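Predicted transcriptional regulator (Oenococcus oeni, PDB 3BY6) probably binds DNA and regulates transcription as a member of the GntR family, using a winged helix-turn-helix domain. Local coordinates at residues 14-17 with 18-22; 57-61 with 62-66. All blocks are in the same frame, centred on the assembly; numbering follows the deposited sequence.

Contact 1. Residues 14-17 with 18-22; sequences LQLV and DRIKN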
loop_
_atom_site.group_PDB
_atom_site.type_symbol
_atom_site.label_atom_id
_atom_site.label_comp_id
_atom_site.label_asym_id
_atom_site.label_seq_id
_atom_site.Cartn_x
_atom_site.Cartn_y
_atom_site.Cartn_z
ATOM N N LEU D 14 0.121 11.573 10.171
ATOM C CA LEU D 14 -0.860 10.586 9.713
ATOM C C LEU D 14 -0.334 9.175 9.813
ATOM O O LEU D 14 -1.100 8.244 9.978
ATOM C CB LEU D 14 -1.323 10.886 8.276
ATOM C CG LEU D 14 -2.085 12.214 8.185
ATOM C CD1 LEU D 14 -2.072 12.814 6.745
ATOM C CD2 LEU D 14 -3.503 12.096 8.744
ATOM N N GLN D 15 0.976 8.975 9.725
ATOM C CA GLN D 15 1.485 7.645 10.024
ATOM C C GLN D 15 1.282 7.293 11.504
ATOM O O GLN D 15 1.085 6.131 11.853
ATOM C CB GLN D 15 2.940 7.524 9.628
ATOM C CG GLN D 15 3.175 7.741 8.108
ATOM C CD GLN D 15 4.619 7.576 7.697
ATOM O OE1 GLN D 15 5.333 6.712 8.209
ATOM N NE2 GLN D 15 5.057 8.410 6.758
ATOM N N LEU D 16 1.354 8.290 12.372
ATOM C CA LEU D 16 1.106 8.065 13.792
ATOM C C LEU D 16 -0.390 7.917 14.092
ATOM O O LEU D 16 -0.755 7.099 14.912
ATOM C CB LEU D 16 1.669 9.200 14.645
ATOM C CG LEU D 16 1.466 9.076 16.167
ATOM C CD1 LEU D 16 1.916 7.722 16.716
ATOM C CD2 LEU D 16 2.239 10.231 16.827
ATOM N N VAL D 17 -1.222 8.722 13.438
ATOM C CA VAL D 17 -2.677 8.521 13.457
ATOM C C VAL D 17 -2.972 7.069 13.070
ATOM O O VAL D 17 -3.744 6.384 13.775
ATOM C CB VAL D 17 -3.447 9.543 12.512
ATOM C CG1 VAL D 17 -4.956 9.164 12.295
ATOM C CG2 VAL D 17 -3.327 11.001 13.034
ATOM N N ASP D 18 -2.344 6.585 11.992
ATOM C CA ASP D 18 -2.600 5.217 11.511
ATOM C C ASP D 18 -2.167 4.228 12.556
ATOM O O ASP D 18 -2.805 3.175 12.770
ATOM C CB ASP D 18 -1.791 4.852 10.258
ATOM C CG ASP D 18 -2.157 5.659 8.993
ATOM O OD1 ASP D 18 -3.211 6.314 8.910
ATOM O OD2 ASP D 18 -1.322 5.619 8.061
ATOM N N ARG D 19 -1.017 4.507 13.173
ATOM C CA ARG D 19 -0.433 3.528 14.101
ATOM C C ARG D 19 -1.361 3.363 15.291
ATOM O O ARG D 19 -1.655 2.238 15.725
ATOM C CB ARG D 19 0.960 3.951 14.589
ATOM C CG ARG D 19 1.557 3.023 15.628
ATOM C CD ARG D 19 2.874 3.619 16.178
ATOM N NE ARG D 19 3.735 2.658 16.882
ATOM C CZ ARG D 19 4.421 1.665 16.303
ATOM N NH1 ARG D 19 4.329 1.435 14.991
ATOM N NH2 ARG D 19 5.190 0.869 17.043
ATOM N N ILE D 20 -1.811 4.484 15.823
ATOM C CA ILE D 20 -2.668 4.433 17.017
ATOM C C ILE D 20 -4.040 3.784 16.767
ATOM O O ILE D 20 -4.518 2.988 17.600
ATOM C CB ILE D 20 -2.784 5.828 17.691
ATOM C CG1 ILE D 20 -1.457 6.125 18.447
ATOM C CG2 ILE D 20 -3.975 5.875 18.628
ATOM C CD1 ILE D 20 -1.186 7.593 18.753
ATOM N N LYS D 21 -4.659 4.086 15.623
ATOM C CA LYS D 21 -5.940 3.454 15.292
ATOM C C LYS D 21 -5.825 1.954 15.131
ATOM O O LYS D 21 -6.777 1.208 15.366
ATOM C CB LYS D 21 -6.503 4.014 14.002
ATOM C CG LYS D 21 -6.968 5.437 14.116
ATOM C CD LYS D 21 -7.214 6.076 12.755
ATOM C CE LYS D 21 -8.194 5.304 11.901
ATOM N NZ LYS D 21 -8.095 5.783 10.488
ATOM N N ASN D 22 -4.688 1.493 14.647
ATOM C CA ASN D 22 -4.515 0.059 14.486
ATOM C C ASN D 22 -4.356 -0.637 15.846
ATOM O O ASN D 22 -4.843 -1.756 16.044
ATOM C CB ASN D 22 -3.357 -0.259 13.559
ATOM C CG ASN D 22 -3.427 -1.690 13.017
ATOM O OD1 ASN D 22 -2.539 -2.516 13.280
ATOM N ND2 ASN D 22 -4.496 -1.991 12.268
#
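A chi1 of 180° swings Leu16 CG away from its own amide nitrogen, and a chi1 of -75° sets Ile20 CG1 opposite its carbonyl carbon, which lets the two side chains meet one turn apart on the same helix. They cross at a slant, and the touch is made by single methyls, Leu16 CD1 lying 3.7 Å from Ile20 CD1. Val17 and Lys21 pair differently: they run side by side in the same direction, Lys21 CD resting 3.9 Å from Val17 CG1, while Lys21 CG passes 3.4 Å from Val17 O. The aliphatic part of the lysine therefore covers the preceding turn. Regular i to i+4 bonds underlie both pairs. Ile20 N to Leu16 O (3.0 Å) and Lys21 N to Val17 O (3.1 Å) are the straighter ones, each with 167° at the hydrogen, whereas Asp18 N to Leu14 O is more bent. The Asp18 carboxylate folds back beside that same carbonyl, an acceptor-acceptor approach probably eased by its salt bridge to Arg10; Arg19 pairs with Glu45. This is the first helix of the winged helix-turn-helix domain. Leu16 packs on Val52 and Ala55 of helix 49-61 and on Thr41 of helix 38-45, Val17 reaches Leu59, and Met4 of the second subunit also touches Leu16.

Contact 2. Residues 57-61 with 62-66; sequences KELEA and QKVIR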
loop_
_atom_site.group_PDB
_atom_site.type_symbol
_atom_site.label_atom_id
_atom_site.label_comp_id
_atom_site.label_asym_id
_atom_site.label_seq_id
_atom_site.Cartn_x
_atom_site.Cartn_y
_atom_site.Cartn_z
ATOM N N LYS D 57 -4.746 15.660 17.514
ATOM C CA LYS D 57 -5.825 16.494 17.024
ATOM C C LYS D 57 -6.699 15.788 15.953
ATOM O O LYS D 57 -7.927 15.911 15.967
ATOM C CB LYS D 57 -5.206 17.785 16.500
ATOM C CG LYS D 57 -6.171 18.788 15.904
ATOM C CD LYS D 57 -5.403 19.992 15.344
ATOM C CE LYS D 57 -6.334 21.014 14.694
ATOM N NZ LYS D 57 -7.065 20.411 13.547
ATOM N N GLU D 58 -6.056 15.034 15.057
ATOM C CA GLU D 58 -6.740 14.261 13.999
ATOM C C GLU D 58 -7.400 12.975 14.532
ATOM O O GLU D 58 -8.505 12.598 14.117
ATOM C CB GLU D 58 -5.735 13.916 12.879
ATOM C CG GLU D 58 -6.266 13.031 11.721
ATOM C CD GLU D 58 -7.396 13.669 10.914
ATOM O OE1 GLU D 58 -7.428 14.913 10.838
ATOM O OE2 GLU D 58 -8.266 12.938 10.370
ATOM N N LEU D 59 -6.699 12.247 15.387
ATOM C CA LEU D 59 -7.305 11.101 16.057
ATOM C C LEU D 59 -8.603 11.565 16.756
ATOM O O LEU D 59 -9.572 10.836 16.795
ATOM C CB LEU D 59 -6.354 10.499 17.116
ATOM C CG LEU D 59 -5.524 9.209 16.912
ATOM C CD1 LEU D 59 -5.952 8.332 15.749
ATOM C CD2 LEU D 59 -4.076 9.525 16.849
ATOM N N GLU D 60 -8.601 12.772 17.307
ATOM C CA GLU D 60 -9.783 13.270 18.002
ATOM C C GLU D 60 -10.957 13.607 17.050
ATOM O O GLU D 60 -12.115 13.257 17.338
ATOM C CB GLU D 60 -9.422 14.462 18.880
ATOM C CG GLU D 60 -10.543 14.832 19.806
ATOM C CD GLU D 60 -10.078 15.612 21.015
ATOM O OE1 GLU D 60 -8.898 16.048 20.996
ATOM O OE2 GLU D 60 -10.896 15.778 21.964
ATOM N N ALA D 61 -10.639 14.250 15.917
ATOM C CA ALA D 61 -11.598 14.500 14.821
ATOM C C ALA D 61 -12.256 13.223 14.302
ATOM O O ALA D 61 -13.430 13.225 13.912
ATOM C CB ALA D 61 -10.903 15.194 13.695
ATOM N N GLN D 62 -11.498 12.126 14.286
ATOM C CA GLN D 62 -12.035 10.821 13.872
ATOM C C GLN D 62 -12.670 10.064 15.021
ATOM O O GLN D 62 -12.982 8.880 14.884
ATOM C CB GLN D 62 -10.926 9.983 13.239
ATOM C CG GLN D 62 -10.263 10.666 12.049
ATOM C CD GLN D 62 -9.218 9.835 11.399
ATOM O OE1 GLN D 62 -9.246 8.619 11.462
ATOM N NE2 GLN D 62 -8.276 10.497 10.725
ATOM N N LYS D 63 -12.853 10.759 16.153
ATOM C CA LYS D 63 -13.405 10.185 17.385
ATOM C C LYS D 63 -12.697 8.902 17.867
ATOM O O LYS D 63 -13.332 8.009 18.433
ATOM C CB LYS D 63 -14.923 9.919 17.197
ATOM C CG LYS D 63 -15.755 11.101 16.699
ATOM C CD LYS D 63 -15.454 12.363 17.502
ATOM C CE LYS D 63 -16.611 13.389 17.505
ATOM N NZ LYS D 63 -17.414 13.452 16.246
ATOM N N VAL D 64 -11.389 8.800 17.631
ATOM C CA VAL D 64 -10.602 7.641 18.082
ATOM C C VAL D 64 -10.085 7.883 19.504
ATOM O O VAL D 64 -9.910 6.945 20.264
ATOM C CB VAL D 64 -9.451 7.307 17.099
ATOM C CG1 VAL D 64 -8.665 6.126 17.592
ATOM C CG2 VAL D 64 -9.997 7.004 15.689
ATOM N N ILE D 65 -9.846 9.145 19.845
ATOM C CA ILE D 65 -9.417 9.532 21.179
ATOM C C ILE D 65 -10.135 10.826 21.560
ATOM O O ILE D 65 -10.580 11.554 20.689
ATOM C CB ILE D 65 -7.851 9.741 21.320
ATOM C CG1 ILE D 65 -7.420 11.102 20.755
ATOM C CG2 ILE D 65 -7.074 8.568 20.715
ATOM C CD1 ILE D 65 -5.915 11.344 20.754
ATOM N N ARG D 66 -10.167 11.095 22.865
ATOM C CA ARG D 66 -10.930 12.177 23.512
ATOM C C ARG D 66 -9.973 12.862 24.505
ATOM O O ARG D 66 -9.322 12.194 25.299
ATOM C CB ARG D 66 -12.139 11.564 24.261
ATOM C CG ARG D 66 -13.415 12.428 24.281
ATOM C CD ARG D 66 -14.594 11.831 25.196
ATOM N NE ARG D 66 -14.922 10.399 24.942
ATOM C CZ ARG D 66 -15.924 9.929 24.174
ATOM N NH1 ARG D 66 -16.750 10.757 23.548
ATOM N NH2 ARG D 66 -16.107 8.607 24.040
#
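Lys63 adopts a positive phi (52°), the mark of a Schellman motif that ends helix 49-61 and turns the chain into strand 65-68. The evidence is the pair of nested bonds, a wider one from Val64 N back to Leu59 O (2.9 Å) and a tighter one from Lys63 N to Glu60 O (2.9 Å). The two carbonyls are used differently. Val64 N approaches Leu59 O nearly along the C=O axis, while Lys63 N stands well above the plane of the Glu60 carbonyl. Gln62 N to Glu58 O is the last regular i to i+4 bond of the helix; beyond the turn, Ile65 N makes a weak bond to Leu59 O.

Beside this backbone turn, the Glu58 chain bends at chi2 (63°) and brings OE2 to the Gln62 amide. Gln62 NE2 donates to Glu58 OE2 almost straight, but the 2.5 Å separation is very short for such a bond, so its exact length is doubtful; carboxylate and amide planes are turned 68° apart. The other end of the amide, OE1, takes a weak hydrogen bond from Lys21 of helix 12-25. Replacing Gln62 by an alanine removes both ends of the amide and is likely to leave the Glu58 carboxylate without this donor and Lys21 NZ without a weak acceptor, both side chains then being freer to turn.

On the buried side, Leu59 packs through two different atoms: Leu59 CD1 sits 3.9 Å from Val64 CB, and Leu59 CB lies 3.8 Å from Ile65 CD1. Ile65 continues onto Thr73 and Ile75 of strand 72-75, joining the helix end to the sheet of the wing. Glu60 OE2 accepts from Thr67 N, and the Glu60 backbone meets the new strand through a CA-H...O contact, Glu60 CA lying 3.3 Å from Ile65 O.

Overall arrangement
Contact 1 closes well before contact 2 opens along the chain, but their centres are about 11 Å apart and they touch directly. The meeting place is the face of helix 12-25 that carries Val17 and Lys21, against the C-terminal end of helix 49-61: Leu59 CD1 comes within 3.5 Å of both Val17 O and Lys21 CG, and Lys21 CG is 3.8 Å from Val64 CG2. Lys21 thus bridges the two, its aliphatic part on the apolar cluster and Lys21 NZ 3.2 Å from Gln62 OE1. Both contacts belong to the GntR-family domain. In relatives the second helix of the helix-turn-helix, here probably helix 49-61, and the wing face DNA; no DNA is present here.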